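Local coordinates for metallo-beta-lactamase domain-containing protein 1 (PDB 1ZTC) that probably acts as a metal-dependent endoribonuclease of the metallo-beta-lactamase superfamily, carrying two nickel ions in its active site and hydrolysing RNA, at residues V82-V91 and I119-W127; V100-Y109 and H148-L157. All blocks are in the same frame, centred on the assembly; numbering follows the deposited sequence.

Contact 1: residues V82-V91 and I119-W127; sequences VHLDHIFNSV and IYSKVISSW. With NI (nickel (II) ion), chain E; NI (nickel (II) ion), chain F.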
loop_
_atom_site.group_PDB
_atom_site.type_symbol
_atom_site.label_atom_id
_atom_site.label_comp_id
_atom_site.label_asym_id
_atom_site.label_seq_id
_atom_site.Cartn_x
_atom_site.Cartn_y
_atom_site.Cartn_z
ATOM N N VAL A 82 9.915 -18.886 -8.820
ATOM C CA VAL A 82 9.577 -19.215 -7.455
ATOM C C VAL A 82 9.871 -18.038 -6.543
ATOM O O VAL A 82 10.865 -18.019 -5.844
ATOM C CB VAL A 82 10.325 -20.491 -7.038
ATOM C CG1 VAL A 82 9.983 -20.846 -5.563
ATOM C CG2 VAL A 82 9.935 -21.586 -7.976
ATOM N N HIS A 83 9.019 -17.015 -6.636
ATOM C CA HIS A 83 9.014 -15.894 -5.732
ATOM C C HIS A 83 7.618 -15.851 -5.173
ATOM O O HIS A 83 6.619 -16.023 -5.910
ATOM C CB HIS A 83 9.404 -14.549 -6.388
ATOM C CG HIS A 83 10.887 -14.377 -6.581
ATOM N ND1 HIS A 83 11.439 -13.303 -7.255
ATOM C CD2 HIS A 83 11.934 -15.176 -6.242
ATOM C CE1 HIS A 83 12.757 -13.442 -7.306
ATOM N NE2 HIS A 83 13.080 -14.569 -6.698
ATOM N N LEU A 84 7.544 -15.602 -3.877
ATOM C CA LEU A 84 6.309 -15.729 -3.121
ATOM C C LEU A 84 5.122 -14.930 -3.675
ATOM O O LEU A 84 3.979 -15.375 -3.626
ATOM C CB LEU A 84 6.577 -15.267 -1.683
ATOM C CG LEU A 84 5.696 -15.878 -0.610
ATOM C CD1 LEU A 84 5.744 -17.398 -0.629
ATOM C CD2 LEU A 84 6.167 -15.296 0.744
ATOM N N ASP A 85 5.405 -13.729 -4.173
ATOM C CA ASP A 85 4.350 -12.842 -4.711
ATOM C C ASP A 85 3.716 -13.379 -6.019
ATOM O O ASP A 85 2.625 -12.945 -6.437
ATOM C CB ASP A 85 4.891 -11.411 -4.882
ATOM C CG ASP A 85 6.094 -11.335 -5.821
ATOM O OD1 ASP A 85 7.056 -12.141 -5.689
ATOM O OD2 ASP A 85 6.051 -10.487 -6.720
ATOM N N HIS A 86 4.367 -14.378 -6.607
ATOM C CA HIS A 86 3.864 -15.105 -7.782
ATOM C C HIS A 86 3.222 -16.477 -7.463
ATOM O O HIS A 86 2.329 -16.947 -8.182
ATOM C CB HIS A 86 5.051 -15.318 -8.751
ATOM C CG HIS A 86 5.532 -14.055 -9.380
ATOM N ND1 HIS A 86 5.345 -13.780 -10.717
ATOM C CD2 HIS A 86 6.148 -12.968 -8.851
ATOM C CE1 HIS A 86 5.841 -12.585 -10.989
ATOM N NE2 HIS A 86 6.310 -12.065 -9.872
ATOM N N ILE A 87 3.709 -17.142 -6.424
ATOM C CA ILE A 87 3.358 -18.527 -6.174
ATOM C C ILE A 87 2.456 -18.790 -4.966
ATOM O O ILE A 87 1.943 -19.903 -4.820
ATOM C CB ILE A 87 4.620 -19.398 -5.999
ATOM C CG1 ILE A 87 5.374 -19.017 -4.698
ATOM C CG2 ILE A 87 5.510 -19.284 -7.217
ATOM C CD1 ILE A 87 6.539 -19.860 -4.386
ATOM N N PHE A 88 2.328 -17.835 -4.063
ATOM C CA PHE A 88 1.685 -18.121 -2.774
ATOM C C PHE A 88 0.312 -18.797 -2.925
ATOM O O PHE A 88 0.004 -19.798 -2.233
ATOM C CB PHE A 88 1.483 -16.855 -1.944
ATOM C CG PHE A 88 0.771 -17.127 -0.665
ATOM C CD1 PHE A 88 1.471 -17.542 0.443
ATOM C CD2 PHE A 88 -0.616 -17.055 -0.593
ATOM C CE1 PHE A 88 0.817 -17.891 1.620
ATOM C CE2 PHE A 88 -1.280 -17.397 0.585
ATOM C CZ PHE A 88 -0.552 -17.796 1.688
ATOM N N ASN A 89 -0.497 -18.256 -3.823
ATOM C CA ASN A 89 -1.884 -18.725 -4.006
ATOM C C ASN A 89 -1.973 -20.134 -4.574
ATOM O O ASN A 89 -3.062 -20.704 -4.638
ATOM C CB ASN A 89 -2.721 -17.738 -4.868
ATOM C CG ASN A 89 -2.985 -16.429 -4.177
ATOM O OD1 ASN A 89 -2.939 -16.354 -2.964
ATOM N ND2 ASN A 89 -3.322 -15.384 -4.951
ATOM N N SER A 90 -0.831 -20.700 -4.975
ATOM C CA SER A 90 -0.753 -22.117 -5.396
ATOM C C SER A 90 -1.324 -23.063 -4.333
ATOM O O SER A 90 -1.823 -24.131 -4.653
ATOM C CB SER A 90 0.695 -22.478 -5.704
ATOM O OG SER A 90 1.532 -22.443 -4.543
ATOM N N VAL A 91 -1.264 -22.664 -3.060
ATOM C CA VAL A 91 -1.820 -23.448 -1.972
ATOM C C VAL A 91 -3.334 -23.683 -2.096
ATOM O O VAL A 91 -3.880 -24.605 -1.483
ATOM C CB VAL A 91 -1.478 -22.838 -0.570
ATOM C CG1 VAL A 91 0.014 -22.687 -0.404
ATOM C CG2 VAL A 91 -2.186 -21.455 -0.341
ATOM N N ILE A 119 8.017 -20.049 5.012
ATOM C CA ILE A 119 6.830 -19.826 4.201
ATOM C C ILE A 119 7.058 -20.429 2.790
ATOM O O ILE A 119 6.213 -21.143 2.255
ATOM C CB ILE A 119 6.440 -18.278 4.136
ATOM C CG1 ILE A 119 6.103 -17.732 5.528
ATOM C CG2 ILE A 119 5.269 -18.088 3.207
ATOM C CD1 ILE A 119 4.906 -18.405 6.184
ATOM N N TYR A 120 8.229 -20.184 2.207
ATOM C CA TYR A 120 8.582 -20.817 0.912
ATOM C C TYR A 120 8.491 -22.335 0.973
ATOM O O TYR A 120 7.909 -22.982 0.105
ATOM C CB TYR A 120 10.004 -20.399 0.481
ATOM C CG TYR A 120 10.044 -19.111 -0.335
ATOM C CD1 TYR A 120 10.106 -17.865 0.284
ATOM C CD2 TYR A 120 10.005 -19.146 -1.738
ATOM C CE1 TYR A 120 10.128 -16.682 -0.469
ATOM C CE2 TYR A 120 10.021 -17.967 -2.500
ATOM C CZ TYR A 120 10.099 -16.758 -1.872
ATOM O OH TYR A 120 10.116 -15.616 -2.635
ATOM N N SER A 121 9.038 -22.906 2.023
ATOM C CA SER A 121 9.036 -24.351 2.155
ATOM C C SER A 121 7.650 -24.934 2.245
ATOM O O SER A 121 7.387 -25.968 1.640
ATOM C CB SER A 121 9.792 -24.771 3.395
ATOM O OG SER A 121 11.114 -24.326 3.258
ATOM N N LYS A 122 6.775 -24.285 3.019
ATOM C CA LYS A 122 5.402 -24.750 3.137
ATOM C C LYS A 122 4.665 -24.659 1.806
ATOM O O LYS A 122 3.965 -25.564 1.435
ATOM C CB LYS A 122 4.681 -23.984 4.232
ATOM C CG LYS A 122 5.227 -24.384 5.620
ATOM C CD LYS A 122 4.761 -23.384 6.717
ATOM C CE LYS A 122 3.752 -23.982 7.683
ATOM N NZ LYS A 122 4.061 -25.387 8.087
ATOM N N VAL A 123 4.818 -23.562 1.096
ATOM C CA VAL A 123 4.165 -23.421 -0.211
ATOM C C VAL A 123 4.648 -24.495 -1.177
ATOM O O VAL A 123 3.865 -25.233 -1.750
ATOM C CB VAL A 123 4.437 -22.024 -0.838
ATOM C CG1 VAL A 123 3.884 -21.953 -2.264
ATOM C CG2 VAL A 123 3.820 -20.946 0.007
ATOM N N ILE A 124 5.962 -24.600 -1.319
ATOM C CA ILE A 124 6.575 -25.539 -2.252
ATOM C C ILE A 124 6.196 -26.972 -1.929
ATOM O O ILE A 124 5.916 -27.739 -2.827
ATOM C CB ILE A 124 8.099 -25.397 -2.258
ATOM C CG1 ILE A 124 8.496 -24.080 -2.915
ATOM C CG2 ILE A 124 8.802 -26.601 -2.943
ATOM C CD1 ILE A 124 9.898 -23.624 -2.575
ATOM N N SER A 125 6.146 -27.311 -0.635
ATOM C CA SER A 125 5.729 -28.640 -0.196
ATOM C C SER A 125 4.297 -29.002 -0.531
ATOM O O SER A 125 3.954 -30.169 -0.515
ATOM C CB SER A 125 5.875 -28.759 1.323
ATOM O OG SER A 125 7.243 -28.792 1.632
ATOM N N SER A 126 3.453 -28.011 -0.772
ATOM C CA SER A 126 2.067 -28.264 -1.074
ATOM C C SER A 126 1.867 -28.772 -2.499
ATOM O O SER A 126 0.796 -29.280 -2.815
ATOM C CB SER A 126 1.237 -26.987 -0.837
ATOM O OG SER A 126 1.363 -26.034 -1.897
ATOM N N TRP A 127 2.882 -28.635 -3.356
ATOM C CA TRP A 127 2.764 -29.063 -4.756
ATOM C C TRP A 127 2.963 -30.564 -4.840
ATOM O O TRP A 127 4.098 -31.041 -4.804
ATOM C CB TRP A 127 3.800 -28.394 -5.640
ATOM C CG TRP A 127 3.836 -26.903 -5.512
ATOM C CD1 TRP A 127 2.832 -26.087 -5.070
ATOM C CD2 TRP A 127 4.935 -26.059 -5.830
ATOM N NE1 TRP A 127 3.242 -24.765 -5.096
ATOM C CE2 TRP A 127 4.534 -24.722 -5.553
ATOM C CE3 TRP A 127 6.230 -26.297 -6.312
ATOM C CZ2 TRP A 127 5.394 -23.631 -5.728
ATOM C CZ3 TRP A 127 7.082 -25.211 -6.502
ATOM C CH2 TRP A 127 6.656 -23.896 -6.217
HETATM NI NI NI E . 7.533 -10.316 -9.172
HETATM NI NI NI F . 10.599 -12.101 -8.880
HETATM O O HOH W 1 8.839 -8.859 -7.479
HETATM O O HOH W 2 8.911 -11.633 -7.567
HETATM O O HOH W 3 -0.598 -26.431 -3.664
HETATM O O HOH W 4 11.008 -9.983 -7.762
#
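Leu84 and Tyr120 approach to 6.9 Å between CA atoms and Val91 and Val123 to 6.2 Å, so helix 84-87 and the 3-10 turns after it pack along the last turns of helix 114-125. Tyr120 crosses to the other segment: its OH accepts the backbone N-H of Leu84 at 2.9 Å (N-H...O 153°), just after the N-cap residue His83, while Leu84 CD1 lies over one face of the ring and Val82 O at its edge. Val123 is the apolar centre. Its CG1, anti to the backbone N (chi1 174°), meets Ile87 CD1 and packs against Ser90 OG, and its CG2 turns to Leu84, Phe88 and Val91. At the far end Trp127 NE1 donates an almost straight bond (172°) to Ser90 OG, 2.9 Å away and in the indole plane. That hydroxyl is used twice, since Ser90 OG also donates to Ile87 O at 2.6 Å, which fixes its rotation. Water 3 donates to Ser126 OG and probably also to Ser90 O, bridging the segments. Phe98 stacks on Trp127, and Leu92 of the second subunit packs on Ile119. His83 and His86 each bind a nickel, through ND1 and NE2 respectively. Two hydrogen bonds, from a backbone N-H and an indole, thus tie the HxHxDH loop and following turns to 119-127, consistent with a fixed setting for these metal ligands.

Contact 2: residues V100-Y109 and H148-L157; sequences VHEVYKTKNY and HTPWHAREHL. With NI (nickel (II) ion), chain F; PO4 (phosphate ion), chain G.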
loop_
_atom_site.group_PDB
_atom_site.type_symbol
_atom_site.label_atom_id
_atom_site.label_comp_id
_atom_site.label_asym_id
_atom_site.label_seq_id
_atom_site.Cartn_x
_atom_site.Cartn_y
_atom_site.Cartn_z
ATOM N N VAL A 100 7.175 -25.878 -13.413
ATOM C CA VAL A 100 8.239 -25.004 -12.930
ATOM C C VAL A 100 9.559 -25.488 -13.532
ATOM O O VAL A 100 9.716 -26.685 -13.784
ATOM C CB VAL A 100 8.304 -25.018 -11.343
ATOM C CG1 VAL A 100 8.623 -26.375 -10.824
ATOM C CG2 VAL A 100 9.284 -24.010 -10.786
ATOM N N HIS A 101 10.491 -24.563 -13.760
ATOM C CA HIS A 101 11.797 -24.924 -14.290
ATOM C C HIS A 101 12.574 -25.755 -13.285
ATOM O O HIS A 101 12.635 -25.426 -12.091
ATOM C CB HIS A 101 12.618 -23.683 -14.697
ATOM C CG HIS A 101 13.836 -24.024 -15.512
ATOM N ND1 HIS A 101 14.969 -24.572 -14.956
ATOM C CD2 HIS A 101 14.062 -23.965 -16.849
ATOM C CE1 HIS A 101 15.855 -24.812 -15.912
ATOM N NE2 HIS A 101 15.329 -24.444 -17.068
ATOM N N GLU A 102 13.196 -26.824 -13.780
ATOM C CA GLU A 102 13.868 -27.817 -12.942
ATOM C C GLU A 102 14.935 -27.259 -11.994
ATOM O O GLU A 102 15.153 -27.799 -10.906
ATOM C CB GLU A 102 14.487 -28.919 -13.830
ATOM C CG GLU A 102 15.475 -28.407 -14.890
ATOM C CD GLU A 102 16.120 -29.502 -15.705
ATOM O OE1 GLU A 102 15.802 -30.698 -15.507
ATOM O OE2 GLU A 102 16.957 -29.148 -16.559
ATOM N N VAL A 103 15.560 -26.145 -12.364
ATOM C CA VAL A 103 16.685 -25.631 -11.605
ATOM C C VAL A 103 16.245 -24.967 -10.275
ATOM O O VAL A 103 17.076 -24.641 -9.446
ATOM C CB VAL A 103 17.587 -24.744 -12.539
ATOM C CG1 VAL A 103 17.008 -23.404 -12.752
ATOM C CG2 VAL A 103 18.982 -24.615 -12.025
ATOM N N TYR A 104 14.937 -24.856 -10.041
ATOM C CA TYR A 104 14.431 -24.388 -8.747
ATOM C C TYR A 104 14.863 -25.332 -7.632
ATOM O O TYR A 104 15.119 -24.898 -6.514
ATOM C CB TYR A 104 12.903 -24.198 -8.760
ATOM C CG TYR A 104 12.080 -25.322 -8.175
ATOM C CD1 TYR A 104 11.701 -26.407 -8.947
ATOM C CD2 TYR A 104 11.687 -25.297 -6.839
ATOM C CE1 TYR A 104 10.954 -27.451 -8.404
ATOM C CE2 TYR A 104 10.928 -26.337 -6.288
ATOM C CZ TYR A 104 10.560 -27.406 -7.070
ATOM O OH TYR A 104 9.811 -28.437 -6.525
ATOM N N LYS A 105 14.948 -26.620 -7.948
ATOM C CA LYS A 105 15.394 -27.619 -6.973
ATOM C C LYS A 105 16.830 -27.422 -6.471
ATOM O O LYS A 105 17.203 -28.000 -5.457
ATOM C CB LYS A 105 15.244 -29.021 -7.555
ATOM C CG LYS A 105 13.806 -29.470 -7.605
ATOM C CD LYS A 105 13.664 -30.925 -8.027
ATOM C CE LYS A 105 12.531 -31.619 -7.241
ATOM N NZ LYS A 105 11.164 -31.028 -7.487
ATOM N N THR A 106 17.629 -26.604 -7.156
ATOM C CA THR A 106 19.005 -26.337 -6.742
ATOM C C THR A 106 19.126 -25.182 -5.759
ATOM O O THR A 106 20.224 -24.902 -5.293
ATOM C CB THR A 106 19.939 -26.049 -7.947
ATOM O OG1 THR A 106 19.679 -24.756 -8.523
ATOM C CG2 THR A 106 19.784 -27.120 -9.020
ATOM N N LYS A 107 18.020 -24.494 -5.469
ATOM C CA LYS A 107 18.011 -23.416 -4.491
ATOM C C LYS A 107 17.646 -23.922 -3.098
ATOM O O LYS A 107 16.791 -24.776 -2.937
ATOM C CB LYS A 107 17.013 -22.320 -4.877
ATOM C CG LYS A 107 17.463 -21.452 -5.978
ATOM C CD LYS A 107 16.777 -20.073 -5.929
ATOM C CE LYS A 107 16.542 -19.580 -7.343
ATOM N NZ LYS A 107 16.338 -18.118 -7.467
ATOM N N ASN A 108 18.330 -23.383 -2.107
ATOM C CA ASN A 108 18.069 -23.678 -0.718
ATOM C C ASN A 108 17.142 -22.590 -0.184
ATOM O O ASN A 108 17.597 -21.519 0.217
ATOM C CB ASN A 108 19.417 -23.690 -0.003
ATOM C CG ASN A 108 19.309 -24.028 1.461
ATOM O OD1 ASN A 108 18.223 -24.144 2.009
ATOM N ND2 ASN A 108 20.435 -24.177 2.094
ATOM N N TYR A 109 15.846 -22.880 -0.192
ATOM C CA TYR A 109 14.837 -21.917 0.248
ATOM C C TYR A 109 14.878 -21.672 1.753
ATOM O O TYR A 109 14.538 -20.600 2.209
ATOM C CB TYR A 109 13.451 -22.350 -0.220
ATOM C CG TYR A 109 13.379 -22.212 -1.711
ATOM C CD1 TYR A 109 13.155 -20.978 -2.285
ATOM C CD2 TYR A 109 13.628 -23.299 -2.551
ATOM C CE1 TYR A 109 13.126 -20.818 -3.666
ATOM C CE2 TYR A 109 13.604 -23.152 -3.942
ATOM C CZ TYR A 109 13.363 -21.898 -4.483
ATOM O OH TYR A 109 13.356 -21.706 -5.835
ATOM N N HIS A 148 13.109 -20.396 -21.359
ATOM C CA HIS A 148 13.978 -20.173 -20.180
ATOM C C HIS A 148 14.589 -18.791 -20.288
ATOM O O HIS A 148 15.342 -18.507 -21.219
ATOM C CB HIS A 148 15.096 -21.215 -20.095
ATOM C CG HIS A 148 15.817 -21.223 -18.770
ATOM N ND1 HIS A 148 17.057 -21.803 -18.599
ATOM C CD2 HIS A 148 15.451 -20.760 -17.551
ATOM C CE1 HIS A 148 17.425 -21.695 -17.335
ATOM N NE2 HIS A 148 16.473 -21.055 -16.676
ATOM N N THR A 149 14.250 -17.930 -19.341
ATOM C CA THR A 149 14.641 -16.540 -19.396
ATOM C C THR A 149 15.275 -16.149 -18.056
ATOM O O THR A 149 14.682 -15.386 -17.292
ATOM C CB THR A 149 13.430 -15.651 -19.734
ATOM O OG1 THR A 149 12.341 -15.946 -18.848
ATOM C CG2 THR A 149 12.941 -15.901 -21.158
ATOM N N PRO A 150 16.469 -16.671 -17.778
ATOM C CA PRO A 150 17.067 -16.546 -16.429
ATOM C C PRO A 150 17.728 -15.182 -16.129
ATOM O O PRO A 150 18.844 -15.123 -15.691
ATOM C CB PRO A 150 18.093 -17.692 -16.402
ATOM C CG PRO A 150 18.519 -17.815 -17.850
ATOM C CD PRO A 150 17.318 -17.467 -18.688
ATOM N N TRP A 151 17.033 -14.091 -16.393
ATOM C CA TRP A 151 17.592 -12.741 -16.199
ATOM C C TRP A 151 16.774 -12.079 -15.111
ATOM O O TRP A 151 16.163 -11.001 -15.283
ATOM C CB TRP A 151 17.565 -11.971 -17.518
ATOM C CG TRP A 151 18.097 -12.855 -18.620
ATOM C CD1 TRP A 151 19.332 -13.438 -18.670
ATOM C CD2 TRP A 151 17.389 -13.309 -19.777
ATOM N NE1 TRP A 151 19.437 -14.201 -19.794
ATOM C CE2 TRP A 151 18.262 -14.143 -20.493
ATOM C CE3 TRP A 151 16.106 -13.074 -20.283
ATOM C CZ2 TRP A 151 17.902 -14.750 -21.690
ATOM C CZ3 TRP A 151 15.738 -13.675 -21.476
ATOM C CH2 TRP A 151 16.629 -14.516 -22.160
ATOM N N HIS A 152 16.751 -12.764 -13.984
ATOM C CA HIS A 152 16.024 -12.333 -12.797
ATOM C C HIS A 152 16.191 -13.400 -11.703
ATOM O O HIS A 152 16.499 -13.106 -10.544
ATOM C CB HIS A 152 14.526 -12.112 -13.102
ATOM C CG HIS A 152 13.740 -11.754 -11.888
ATOM N ND1 HIS A 152 13.850 -10.524 -11.279
ATOM C CD2 HIS A 152 12.893 -12.486 -11.122
ATOM C CE1 HIS A 152 13.076 -10.499 -10.207
ATOM N NE2 HIS A 152 12.495 -11.680 -10.088
ATOM N N ALA A 153 15.996 -14.658 -12.104
ATOM C CA ALA A 153 16.234 -15.814 -11.219
ATOM C C ALA A 153 16.597 -16.987 -12.113
ATOM O O ALA A 153 16.171 -17.025 -13.283
ATOM C CB ALA A 153 14.987 -16.106 -10.399
ATOM N N ARG A 154 17.405 -17.914 -11.608
ATOM C CA ARG A 154 17.922 -19.002 -12.440
ATOM C C ARG A 154 16.806 -19.858 -13.046
ATOM O O ARG A 154 16.968 -20.435 -14.121
ATOM C CB ARG A 154 18.857 -19.908 -11.637
ATOM C CG ARG A 154 18.133 -20.759 -10.552
ATOM C CD ARG A 154 19.084 -21.441 -9.578
ATOM N NE ARG A 154 19.646 -20.489 -8.621
ATOM C CZ ARG A 154 20.519 -20.797 -7.671
ATOM N NH1 ARG A 154 20.966 -22.042 -7.542
ATOM N NH2 ARG A 154 20.957 -19.845 -6.850
ATOM N N GLU A 155 15.675 -19.956 -12.353
ATOM C CA GLU A 155 14.564 -20.815 -12.810
ATOM C C GLU A 155 13.514 -20.081 -13.646
ATOM O O GLU A 155 12.449 -20.627 -13.963
ATOM C CB GLU A 155 13.897 -21.488 -11.610
ATOM C CG GLU A 155 12.891 -20.652 -10.800
ATOM C CD GLU A 155 13.537 -19.688 -9.806
ATOM O OE1 GLU A 155 14.795 -19.578 -9.763
ATOM O OE2 GLU A 155 12.766 -19.070 -9.038
ATOM N N HIS A 156 13.812 -18.840 -14.010
ATOM C CA HIS A 156 12.806 -17.970 -14.553
ATOM C C HIS A 156 12.384 -18.374 -15.970
ATOM O O HIS A 156 13.221 -18.627 -16.862
ATOM C CB HIS A 156 13.264 -16.505 -14.517
ATOM C CG HIS A 156 12.161 -15.543 -14.845
ATOM N ND1 HIS A 156 11.764 -15.281 -16.145
ATOM C CD2 HIS A 156 11.330 -14.829 -14.040
ATOM C CE1 HIS A 156 10.745 -14.435 -16.118
ATOM N NE2 HIS A 156 10.461 -14.150 -14.852
ATOM N N LEU A 157 11.074 -18.370 -16.172
ATOM C CA LEU A 157 10.442 -18.713 -17.440
ATOM C C LEU A 157 9.522 -17.611 -17.916
ATOM O O LEU A 157 8.874 -16.920 -17.106
ATOM C CB LEU A 157 9.576 -19.966 -17.279
ATOM C CG LEU A 157 10.255 -21.270 -16.853
ATOM C CD1 LEU A 157 9.173 -22.303 -16.558
ATOM C CD2 LEU A 157 11.243 -21.783 -17.877
HETATM NI NI NI F . 10.599 -12.101 -8.880
HETATM P P PO4 G . 19.357 -16.669 -8.464
HETATM O O1 PO4 G . 20.686 -17.325 -8.242
HETATM O O2 PO4 G . 18.751 -16.284 -7.156
HETATM O O3 PO4 G . 18.383 -17.661 -9.040
HETATM O O4 PO4 G . 19.558 -15.498 -9.392
HETATM O O HOH W 5 9.831 -21.740 -13.284
HETATM O O HOH W 6 13.515 -18.788 -6.417
HETATM O O HOH W 2 8.911 -11.633 -7.567
HETATM O O HOH W 4 11.008 -9.983 -7.762
#
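His101 and His148 stack face to face, centroids 3.9 Å apart and planes 19° from parallel, where the ends of strands 97-101 and 144-148 meet. Both rings are held by hydrogen bonds at their rims: His101 ND1 accepts Val103 N-H, and His148 NE2 donates to Arg154 O at 2.7 Å, with the acceptor in the ring plane. Leu157 CD2 sits at the edge of the His101 ring. Water 5 accepts from His101 N and probably donates to Glu155 O, linking the backbones where they come closest. Glu155, bent at chi2 (-80°), turns its carboxylate to three partners: OE1 forms a salt bridge with Lys107 NZ at 3.1 Å, and OE2 accepts hydrogen bonds from water 6 and from the backbone N-H of Val82. The same water accepts from Lys107 NZ or Tyr109 OH, both within hydrogen-bonding distance. Lys107 and Arg154 run past each other in opposite directions, with Lys107 CG over the centre of one guanidinium face. Their polar ends share a phosphate, probably from the crystallisation liquor: O3 accepts hydrogen bonds from Lys107 NZ (2.6 Å), Arg154 N and Arg154 NE, while Arg154 NH2 donates to O1. Arg154 NH1 turns instead to Thr106 OG1 at 3.2 Å, and that hydroxyl donates onward to Val103 O. Lys187 of the third subunit also binds the phosphate. Lys107 and Arg154, the latter two residues after the nickel ligand His152, thus form an anion-binding site that a phosphate of the RNA backbone might use.

In the fold
From the N terminus, the chain enters 82-91 after strand 76-78, passes through strand 97-101 into 100-109, and reaches 119-127 at the end of helix 114-125, where contact 1 closes a loop of 27 residues. It then runs through strands 130-133, 138-139 and 144-148 to 148-157, where contact 2 closes one of 38. The loops cross, because 100-109 lies within the first and 119-127 within the second. Contact 1 ties the metal-binding loop to helix 114-125; contact 2 bridges the two mixed sheets. They meet where Glu155 accepts a hydrogen bond from Val82 N, and at one nickel that His83 and His152 bind together with His81 and Asp174.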